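Local coordinates for protein SAG family member (Sag19) (Eimeria tenella, PDB 6ZZB) that is a major surface antigen of the parasite, of unknown molecular function, with a disulfide-bonded alpha/beta fold related to the CAP proteins, at residues Glu48-Leu60 with Glu135-Thr147. Residues are numbered along the deposited sequence; the frame is centred on the assembly and turned at random. Where two conformers were deposited one is given.
Sequences EKTEDCLAIINKL and EFNCNALIQATYT
Cys53 and Cys138 join helices 50-60 and 138-147, whose short axes approach to 8.8 Å and run in the same general sense at 38°. The pair packs knobs-into-holes beside the mixed sheet of this CAP-like fold, pinned near both N-terminal ends by the disulfide, with SG of Cys53 2.0 Å from SG of Cys138 and a chi3 of 106°. Ile142 fits among Cys53, Ile56, Ile57 and Leu60, its CD1 meeting CG1 of Ile57; in return Ile56 enters the hole formed by Cys138, Asn139, Ile142 and Gln143. Leu183 of helix 175-183 touches both Ile57 and Ile142. Before the second helix, the Phe136 ring receives the Lys49 chain over one face, CE lying 3.8 Å from the ring centroid; the bend at chi2 (-59°) lays this aliphatic chain along the ring. Asp52 OD2 and Cys53 SG come to the ring's edge, the sulfur making a sulfur-aromatic contact. Where the helix 50-60 backbone is kinked, water 1 replaces a missing helical bond: it donates to Asp52 O, accepts from Ile56 N at 2.9 Å and, in the Asn139 conformer given, donates to its OD1 at 2.7 Å, so that the kink is tied to the other helix in that conformer. At the Leu60 end of the contact, CD2 of Leu60 sits over the centre of the Tyr146 ring, 3.8 Å from its centroid, while water 4 links Tyr146 OH to Leu60 O, to which it donates at 2.7 Å.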
ATOM      1  N   GLU A  48       6.711  -2.762  12.764  1.00 14.62           N
ATOM      2  CA  GLU A  48       7.106  -1.721  11.797  1.00 15.70           C
ATOM      3  C   GLU A  48       8.071  -2.348  10.789  1.00 12.43           C
ATOM      4  O   GLU A  48       8.908  -3.173  11.150  1.00 13.60           O
ATOM      5  CB  GLU A  48       7.724  -0.603  12.637  1.00 20.50           C
ATOM      6  CG  GLU A  48       8.206   0.588  11.875  1.00 27.50           C
ATOM      7  CD  GLU A  48       9.705   0.625  11.642  1.00 30.78           C
ATOM      8  OE1 GLU A  48      10.320  -0.455  11.576  1.00 35.17           O
ATOM      9  OE2 GLU A  48      10.247   1.747  11.576  1.00 28.27           O
ATOM     10  N   LYS A  49       7.895  -2.012   9.516  1.00 10.29           N
ATOM     11  CA  LYS A  49       8.649  -2.606   8.406  1.00  9.89           C
ATOM     12  C   LYS A  49       9.236  -1.543   7.482  1.00  9.41           C
ATOM     13  O   LYS A  49       9.740  -1.900   6.409  1.00 10.64           O
ATOM     14  CB  LYS A  49       7.757  -3.543   7.593  1.00 10.47           C
ATOM     15  CG  LYS A  49       7.219  -4.754   8.316  1.00 11.13           C
ATOM     16  CD  LYS A  49       8.292  -5.651   8.857  1.00 12.34           C
ATOM     17  CE  LYS A  49       7.760  -7.033   9.233  1.00 14.05           C
ATOM     18  NZ  LYS A  49       8.810  -7.862   9.871  1.00 17.06           N
ATOM     19  N   THR A  50       9.244  -0.269   7.845  1.00  9.22           N
ATOM     20  CA  THR A  50       9.661   0.786   6.919  1.00 10.03           C
ATOM     21  C   THR A  50      11.106   0.565   6.497  1.00 10.88           C
ATOM     22  O   THR A  50      11.416   0.623   5.303  1.00 12.17           O
ATOM     23  CB  THR A  50       9.481   2.170   7.510  1.00 10.63           C
ATOM     24  OG1 THR A  50       8.121   2.246   7.986  1.00 10.80           O
ATOM     25  CG2 THR A  50       9.821   3.249   6.511  1.00 12.07           C
ATOM     26  N   GLU A  51      11.997   0.286   7.436  1.00 10.89           N
ATOM     27  CA  GLU A  51      13.414   0.078   7.050  1.00 11.83           C
ATOM     28  C   GLU A  51      13.576  -1.189   6.204  1.00 11.85           C
ATOM     29  O   GLU A  51      14.574  -1.287   5.476  1.00 12.97           O
ATOM     30  CB  GLU A  51      14.296  -0.015   8.295  1.00 12.87           C
ATOM     31  CG  GLU A  51      14.429   1.278   9.058  1.00 15.10           C
ATOM     32  CD  GLU A  51      13.315   1.624  10.015  1.00 14.23           C
ATOM     33  OE1 GLU A  51      12.435   0.769  10.246  1.00 17.85           O
ATOM     34  OE2 GLU A  51      13.323   2.753  10.513  1.00 17.68           O
ATOM     35  N   ASP A  52      12.719  -2.182   6.357  1.00 11.71           N
ATOM     36  CA  ASP A  52      12.806  -3.419   5.563  1.00 12.68           C
ATOM     37  C   ASP A  52      12.320  -3.174   4.137  1.00 13.10           C
ATOM     38  O   ASP A  52      12.669  -4.004   3.260  1.00 16.30           O
ATOM     39  CB  ASP A  52      11.999  -4.536   6.209  1.00 14.55           C
ATOM     40  CG  ASP A  52      12.471  -5.898   5.751  1.00 19.50           C
ATOM     41  OD1 ASP A  52      13.701  -6.140   5.818  1.00 17.63           O
ATOM     42  OD2 ASP A  52      11.640  -6.678   5.232  1.00 25.29           O
ATOM     43  N   CYS A  53      11.501  -2.167   3.911  1.00 11.45           N
ATOM     44  CA  CYS A  53      10.795  -1.959   2.620  1.00 12.40           C
ATOM     45  C   CYS A  53      11.346  -0.762   1.844  1.00 12.80           C
ATOM     46  O   CYS A  53      11.080  -0.676   0.631  1.00 12.44           O
ATOM     47  CB  CYS A  53       9.311  -1.746   2.878  1.00 12.59           C
ATOM     48  SG  CYS A  53       8.459  -3.161   3.620  1.00 13.73           S
ATOM     49  N   LEU A  54      12.026   0.210   2.472  1.00 13.71           N
ATOM     50  CA  LEU A  54      12.294   1.508   1.805  1.00 14.02           C
ATOM     51  C   LEU A  54      13.292   1.302   0.653  1.00 15.11           C
ATOM     52  O   LEU A  54      13.120   1.986  -0.348  1.00 15.53           O
ATOM     53  CB  LEU A  54      12.789   2.510   2.850  1.00 15.14           C
ATOM     54  CG  LEU A  54      12.737   3.987   2.491  1.00 20.12           C
ATOM     55  CD1 LEU A  54      11.390   4.407   1.951  1.00 18.78           C
ATOM     56  CD2 LEU A  54      13.092   4.811   3.732  1.00 22.20           C
ATOM     57  N   ALA A  55      14.232   0.378   0.774  1.00 15.68           N
ATOM     58  CA  ALA A  55      15.226   0.127  -0.301  1.00 18.25           C
ATOM     59  C   ALA A  55      14.505  -0.304  -1.577  1.00 17.48           C
ATOM     60  O   ALA A  55      14.809   0.270  -2.640  1.00 19.99           O
ATOM     61  CB  ALA A  55      16.244  -0.901   0.117  1.00 18.69           C
ATOM     62  N   ILE A  56      13.625  -1.299  -1.493  1.00 16.79           N
ATOM     63  CA  ILE A  56      12.937  -1.791  -2.725  1.00 16.32           C
ATOM     64  C   ILE A  56      12.008  -0.691  -3.244  1.00 15.64           C
ATOM     65  O   ILE A  56      11.961  -0.475  -4.471  1.00 14.90           O
ATOM     66  CB  ILE A  56      12.224  -3.138  -2.515  1.00 17.03           C
ATOM     67  CG1 ILE A  56      11.635  -3.659  -3.835  1.00 19.76           C
ATOM     68  CG2 ILE A  56      11.134  -3.093  -1.461  1.00 16.49           C
ATOM     69  CD1 ILE A  56      12.629  -3.764  -4.951  1.00 22.76           C
ATOM     70  N   ILE A  57      11.298   0.034  -2.390  1.00 14.19           N
ATOM     71  CA  ILE A  57      10.398   1.115  -2.854  1.00 14.13           C
ATOM     72  C   ILE A  57      11.227   2.137  -3.629  1.00 14.99           C
ATOM     73  O   ILE A  57      10.833   2.559  -4.732  1.00 15.28           O
ATOM     74  CB  ILE A  57       9.623   1.740  -1.682  1.00 13.74           C
ATOM     75  CG1 ILE A  57       8.634   0.718  -1.103  1.00 12.96           C
ATOM     76  CG2 ILE A  57       8.934   3.001  -2.136  1.00 13.63           C
ATOM     77  CD1 ILE A  57       7.995   1.122   0.201  1.00 12.93           C
ATOM     78  N   ASN A  58      12.356   2.557  -3.066  1.00 15.99           N
ATOM     79  CA  ASN A  58      13.158   3.623  -3.713  1.00 16.11           C
ATOM     80  C   ASN A  58      13.884   3.088  -4.957  1.00 16.64           C
ATOM     81  O   ASN A  58      14.043   3.921  -5.884  1.00 18.85           O
ATOM     82  CB  ASN A  58      14.096   4.258  -2.696  1.00 15.53           C
ATOM     83  CG  ASN A  58      13.371   5.256  -1.832  1.00 16.47           C
ATOM     84  OD1 ASN A  58      12.423   5.909  -2.261  1.00 17.34           O
ATOM     85  ND2 ASN A  58      13.831   5.433  -0.600  1.00 15.40           N
ATOM     86  N   LYS A  59      14.212   1.802  -5.000  1.00 18.38           N
ATOM     87  CA  LYS A  59      14.784   1.174  -6.224  1.00 20.82           C
ATOM     88  C   LYS A  59      13.737   1.280  -7.339  1.00 21.91           C
ATOM     89  O   LYS A  59      14.040   1.787  -8.445  1.00 20.58           O
ATOM     90  CB  LYS A  59      15.196  -0.268  -5.959  1.00 23.77           C
ATOM     91  CG  LYS A  59      15.718  -0.993  -7.191  1.00 30.48           C
ATOM     92  CD  LYS A  59      16.565  -2.189  -6.860  1.00 35.37           C
ATOM     93  CE  LYS A  59      16.729  -3.128  -8.037  1.00 39.12           C
ATOM     94  NZ  LYS A  59      15.565  -4.038  -8.150  1.00 42.22           N
ATOM     95  N   LEU A  60      12.495   0.914  -7.050  1.00 18.92           N
ATOM     96  CA  LEU A  60      11.418   0.938  -8.074  1.00 17.43           C
ATOM     97  C   LEU A  60      11.133   2.374  -8.537  1.00 18.68           C
ATOM     98  O   LEU A  60      10.805   2.563  -9.723  1.00 20.55           O
ATOM     99  CB  LEU A  60      10.166   0.247  -7.523  1.00 18.14           C
ATOM    100  CG  LEU A  60      10.323  -1.247  -7.270  1.00 18.29           C
ATOM    101  CD1 LEU A  60       9.148  -1.807  -6.497  1.00 18.52           C
ATOM    102  CD2 LEU A  60      10.460  -2.015  -8.576  1.00 20.52           C
ATOM    103  N   GLU A 135       7.385 -16.748   5.509  1.00 28.49           N
ATOM    104  CA  GLU A 135       8.345 -15.746   6.028  1.00 27.70           C
ATOM    105  C   GLU A 135       8.091 -14.404   5.321  1.00 26.08           C
ATOM    106  O   GLU A 135       7.932 -14.418   4.081  1.00 25.77           O
ATOM    107  CB  GLU A 135       9.785 -16.210   5.815  1.00 33.29           C
ATOM    108  CG  GLU A 135      10.796 -15.373   6.564  1.00 36.52           C
ATOM    109  CD  GLU A 135      12.236 -15.750   6.281  1.00 41.40           C
ATOM    110  OE1 GLU A 135      12.461 -16.863   5.757  1.00 39.45           O
ATOM    111  OE2 GLU A 135      13.123 -14.926   6.575  1.00 47.62           O
ATOM    112  N   PHE A 136       8.067 -13.302   6.078  1.00 22.45           N
ATOM    113  CA  PHE A 136       7.906 -11.923   5.536  1.00 19.71           C
ATOM    114  C   PHE A 136       9.165 -11.546   4.762  1.00 20.86           C
ATOM    115  O   PHE A 136      10.266 -11.607   5.342  1.00 22.56           O
ATOM    116  CB  PHE A 136       7.689 -10.889   6.650  1.00 17.97           C
ATOM    117  CG  PHE A 136       7.582  -9.472   6.157  1.00 15.43           C
ATOM    118  CD1 PHE A 136       6.397  -9.015   5.608  1.00 13.84           C
ATOM    119  CD2 PHE A 136       8.646  -8.591   6.194  1.00 14.49           C
ATOM    120  CE1 PHE A 136       6.275  -7.738   5.112  1.00 13.41           C
ATOM    121  CE2 PHE A 136       8.530  -7.305   5.719  1.00 14.71           C
ATOM    122  CZ  PHE A 136       7.334  -6.866   5.186  1.00 13.65           C
ATOM    123  N   ASN A 137       9.030 -11.138   3.488  1.00 18.50           N
ATOM    124  CA  ASN A 137      10.148 -10.666   2.646  1.00 19.17           C
ATOM    125  C   ASN A 137       9.647  -9.425   1.900  1.00 16.39           C
ATOM    126  O   ASN A 137       8.909  -9.606   0.925  1.00 16.58           O
ATOM    127  CB  ASN A 137      10.601 -11.795   1.722  1.00 21.36           C
ATOM    128  CG  ASN A 137      11.716 -11.422   0.773  1.00 22.50           C
ATOM    129  OD1 ASN A 137      12.058 -10.254   0.597  1.00 21.82           O
ATOM    130  ND2 ASN A 137      12.330 -12.448   0.194  1.00 27.65           N
ATOM    131  N   CYS A 138       9.942  -8.245   2.400  1.00 15.13           N
ATOM    132  CA  CYS A 138       9.340  -7.007   1.830  1.00 14.56           C
ATOM    133  C   CYS A 138       9.787  -6.875   0.372  1.00 15.81           C
ATOM    134  O   CYS A 138       8.966  -6.517  -0.492  1.00 13.63           O
ATOM    135  CB  CYS A 138       9.676  -5.713   2.556  1.00 14.57           C
ATOM    136  SG  CYS A 138       8.430  -4.484   2.097  1.00 14.15           S
ATOM    137  N   ASN A 139      11.055  -7.142   0.067  1.00 15.92           N
ATOM    138  CA  ASN A 139      11.587  -7.078  -1.316  0.50 17.02           C
ATOM    139  C   ASN A 139      10.767  -7.956  -2.243  1.00 16.43           C
ATOM    140  O   ASN A 139      10.308  -7.448  -3.308  1.00 16.41           O
ATOM    141  CB  ASN A 139      13.033  -7.546  -1.385  0.50 17.91           C
ATOM    142  CG  ASN A 139      13.931  -6.488  -0.812  0.50 19.07           C
ATOM    143  OD1 ASN A 139      13.443  -5.453  -0.378  0.50 22.96           O
ATOM    144  ND2 ASN A 139      15.223  -6.741  -0.806  0.50 21.27           N
ATOM    145  N   ALA A 140      10.539  -9.204  -1.875  1.00 15.01           N
ATOM    146  CA  ALA A 140       9.793 -10.141  -2.727  1.00 15.04           C
ATOM    147  C   ALA A 140       8.339  -9.661  -2.848  1.00 14.80           C
ATOM    148  O   ALA A 140       7.791  -9.695  -3.948  1.00 15.17           O
ATOM    149  CB  ALA A 140       9.859 -11.551  -2.218  1.00 16.82           C
ATOM    150  N   LEU A 141       7.693  -9.295  -1.746  1.00 14.01           N
ATOM    151  CA  LEU A 141       6.270  -8.917  -1.791  1.00 13.18           C
ATOM    152  C   LEU A 141       6.090  -7.670  -2.652  1.00 12.66           C
ATOM    153  O   LEU A 141       5.133  -7.655  -3.493  1.00 11.69           O
ATOM    154  CB  LEU A 141       5.781  -8.647  -0.380  1.00 13.12           C
ATOM    155  CG  LEU A 141       5.677  -9.890   0.504  1.00 14.12           C
ATOM    156  CD1 LEU A 141       5.376  -9.451   1.935  1.00 14.97           C
ATOM    157  CD2 LEU A 141       4.631 -10.863   0.008  1.00 15.25           C
ATOM    158  N   ILE A 142       6.887  -6.631  -2.455  1.00 11.10           N
ATOM    159  CA  ILE A 142       6.689  -5.371  -3.203  1.00 11.62           C
ATOM    160  C   ILE A 142       7.125  -5.581  -4.654  1.00 12.54           C
ATOM    161  O   ILE A 142       6.429  -5.087  -5.550  1.00 12.23           O
ATOM    162  CB  ILE A 142       7.362  -4.201  -2.485  1.00 11.68           C
ATOM    163  CG1 ILE A 142       6.627  -3.929  -1.166  1.00 12.01           C
ATOM    164  CG2 ILE A 142       7.421  -2.990  -3.386  1.00 12.14           C
ATOM    165  CD1 ILE A 142       7.074  -2.684  -0.434  1.00 13.33           C
ATOM    166  N   GLN A 143       8.197  -6.313  -4.915  1.00 12.80           N
ATOM    167  CA  GLN A 143       8.541  -6.561  -6.337  1.00 13.61           C
ATOM    168  C   GLN A 143       7.359  -7.274  -6.999  1.00 12.88           C
ATOM    169  O   GLN A 143       7.045  -6.950  -8.145  1.00 13.67           O
ATOM    170  CB  GLN A 143       9.805  -7.404  -6.450  1.00 15.01           C
ATOM    171  CG  GLN A 143      10.228  -7.655  -7.895  1.00 16.88           C
ATOM    172  CD  GLN A 143      10.503  -6.399  -8.686  1.00 18.52           C
ATOM    173  OE1 GLN A 143       9.744  -6.008  -9.589  1.00 22.43           O
ATOM    174  NE2 GLN A 143      11.587  -5.734  -8.365  1.00 19.78           N
ATOM    175  N   ALA A 144       6.730  -8.251  -6.364  1.00 12.16           N
ATOM    176  CA  ALA A 144       5.669  -9.038  -7.001  1.00 12.89           C
ATOM    177  C   ALA A 144       4.476  -8.117  -7.259  1.00 13.10           C
ATOM    178  O   ALA A 144       3.840  -8.247  -8.325  1.00 13.57           O
ATOM    179  CB  ALA A 144       5.285 -10.226  -6.174  1.00 13.28           C
ATOM    180  N   THR A 145       4.098  -7.238  -6.319  1.00 12.22           N
ATOM    181  CA  THR A 145       2.919  -6.374  -6.547  1.00 11.44           C
ATOM    182  C   THR A 145       3.247  -5.398  -7.655  1.00 11.14           C
ATOM    183  O   THR A 145       2.338  -5.043  -8.449  1.00 11.60           O
ATOM    184  CB  THR A 145       2.444  -5.689  -5.250  1.00 11.18           C
ATOM    185  OG1 THR A 145       1.061  -5.354  -5.391  1.00 11.25           O
ATOM    186  CG2 THR A 145       3.225  -4.458  -4.869  1.00 11.18           C
ATOM    187  N   TYR A 146       4.470  -4.927  -7.727  1.00 11.96           N
ATOM    188  CA  TYR A 146       4.883  -3.964  -8.751  1.00 12.42           C
ATOM    189  C   TYR A 146       4.725  -4.617 -10.126  1.00 13.20           C
ATOM    190  O   TYR A 146       4.102  -4.011 -11.028  1.00 12.90           O
ATOM    191  CB  TYR A 146       6.326  -3.516  -8.505  1.00 14.29           C
ATOM    192  CG  TYR A 146       6.811  -2.553  -9.548  1.00 16.43           C
ATOM    193  CD1 TYR A 146       6.604  -1.187  -9.424  1.00 18.94           C
ATOM    194  CD2 TYR A 146       7.436  -3.019 -10.687  1.00 18.91           C
ATOM    195  CE1 TYR A 146       7.051  -0.299 -10.385  1.00 21.36           C
ATOM    196  CE2 TYR A 146       7.872  -2.139 -11.670  1.00 21.72           C
ATOM    197  CZ  TYR A 146       7.667  -0.780 -11.519  1.00 23.07           C
ATOM    198  OH  TYR A 146       8.104   0.079 -12.501  1.00 30.31           O
ATOM    199  N   THR A 147       5.275  -5.804 -10.305  1.00 12.78           N
ATOM    200  CA  THR A 147       5.263  -6.456 -11.638  1.00 13.86           C
ATOM    201  C   THR A 147       3.806  -6.699 -12.013  1.00 13.39           C
ATOM    202  O   THR A 147       3.382  -6.336 -13.147  1.00 13.46           O
ATOM    203  CB  THR A 147       6.086  -7.734 -11.590  1.00 14.67           C
ATOM    204  OG1 THR A 147       7.434  -7.311 -11.369  1.00 16.68           O
ATOM    205  CG2 THR A 147       5.946  -8.543 -12.874  1.00 17.29           C
TER
HETATM  206  O   HOH W   1      13.783  -3.026   0.849  1.00 19.22           O
HETATM  207  O   HOH W   2      13.207  -6.741   2.410  1.00 23.36           O
HETATM  208  O   HOH W   3      13.708  -6.427  -6.996  1.00 38.26           O
HETATM  209  O   HOH W   4      10.957   0.859 -11.794  1.00 34.90           O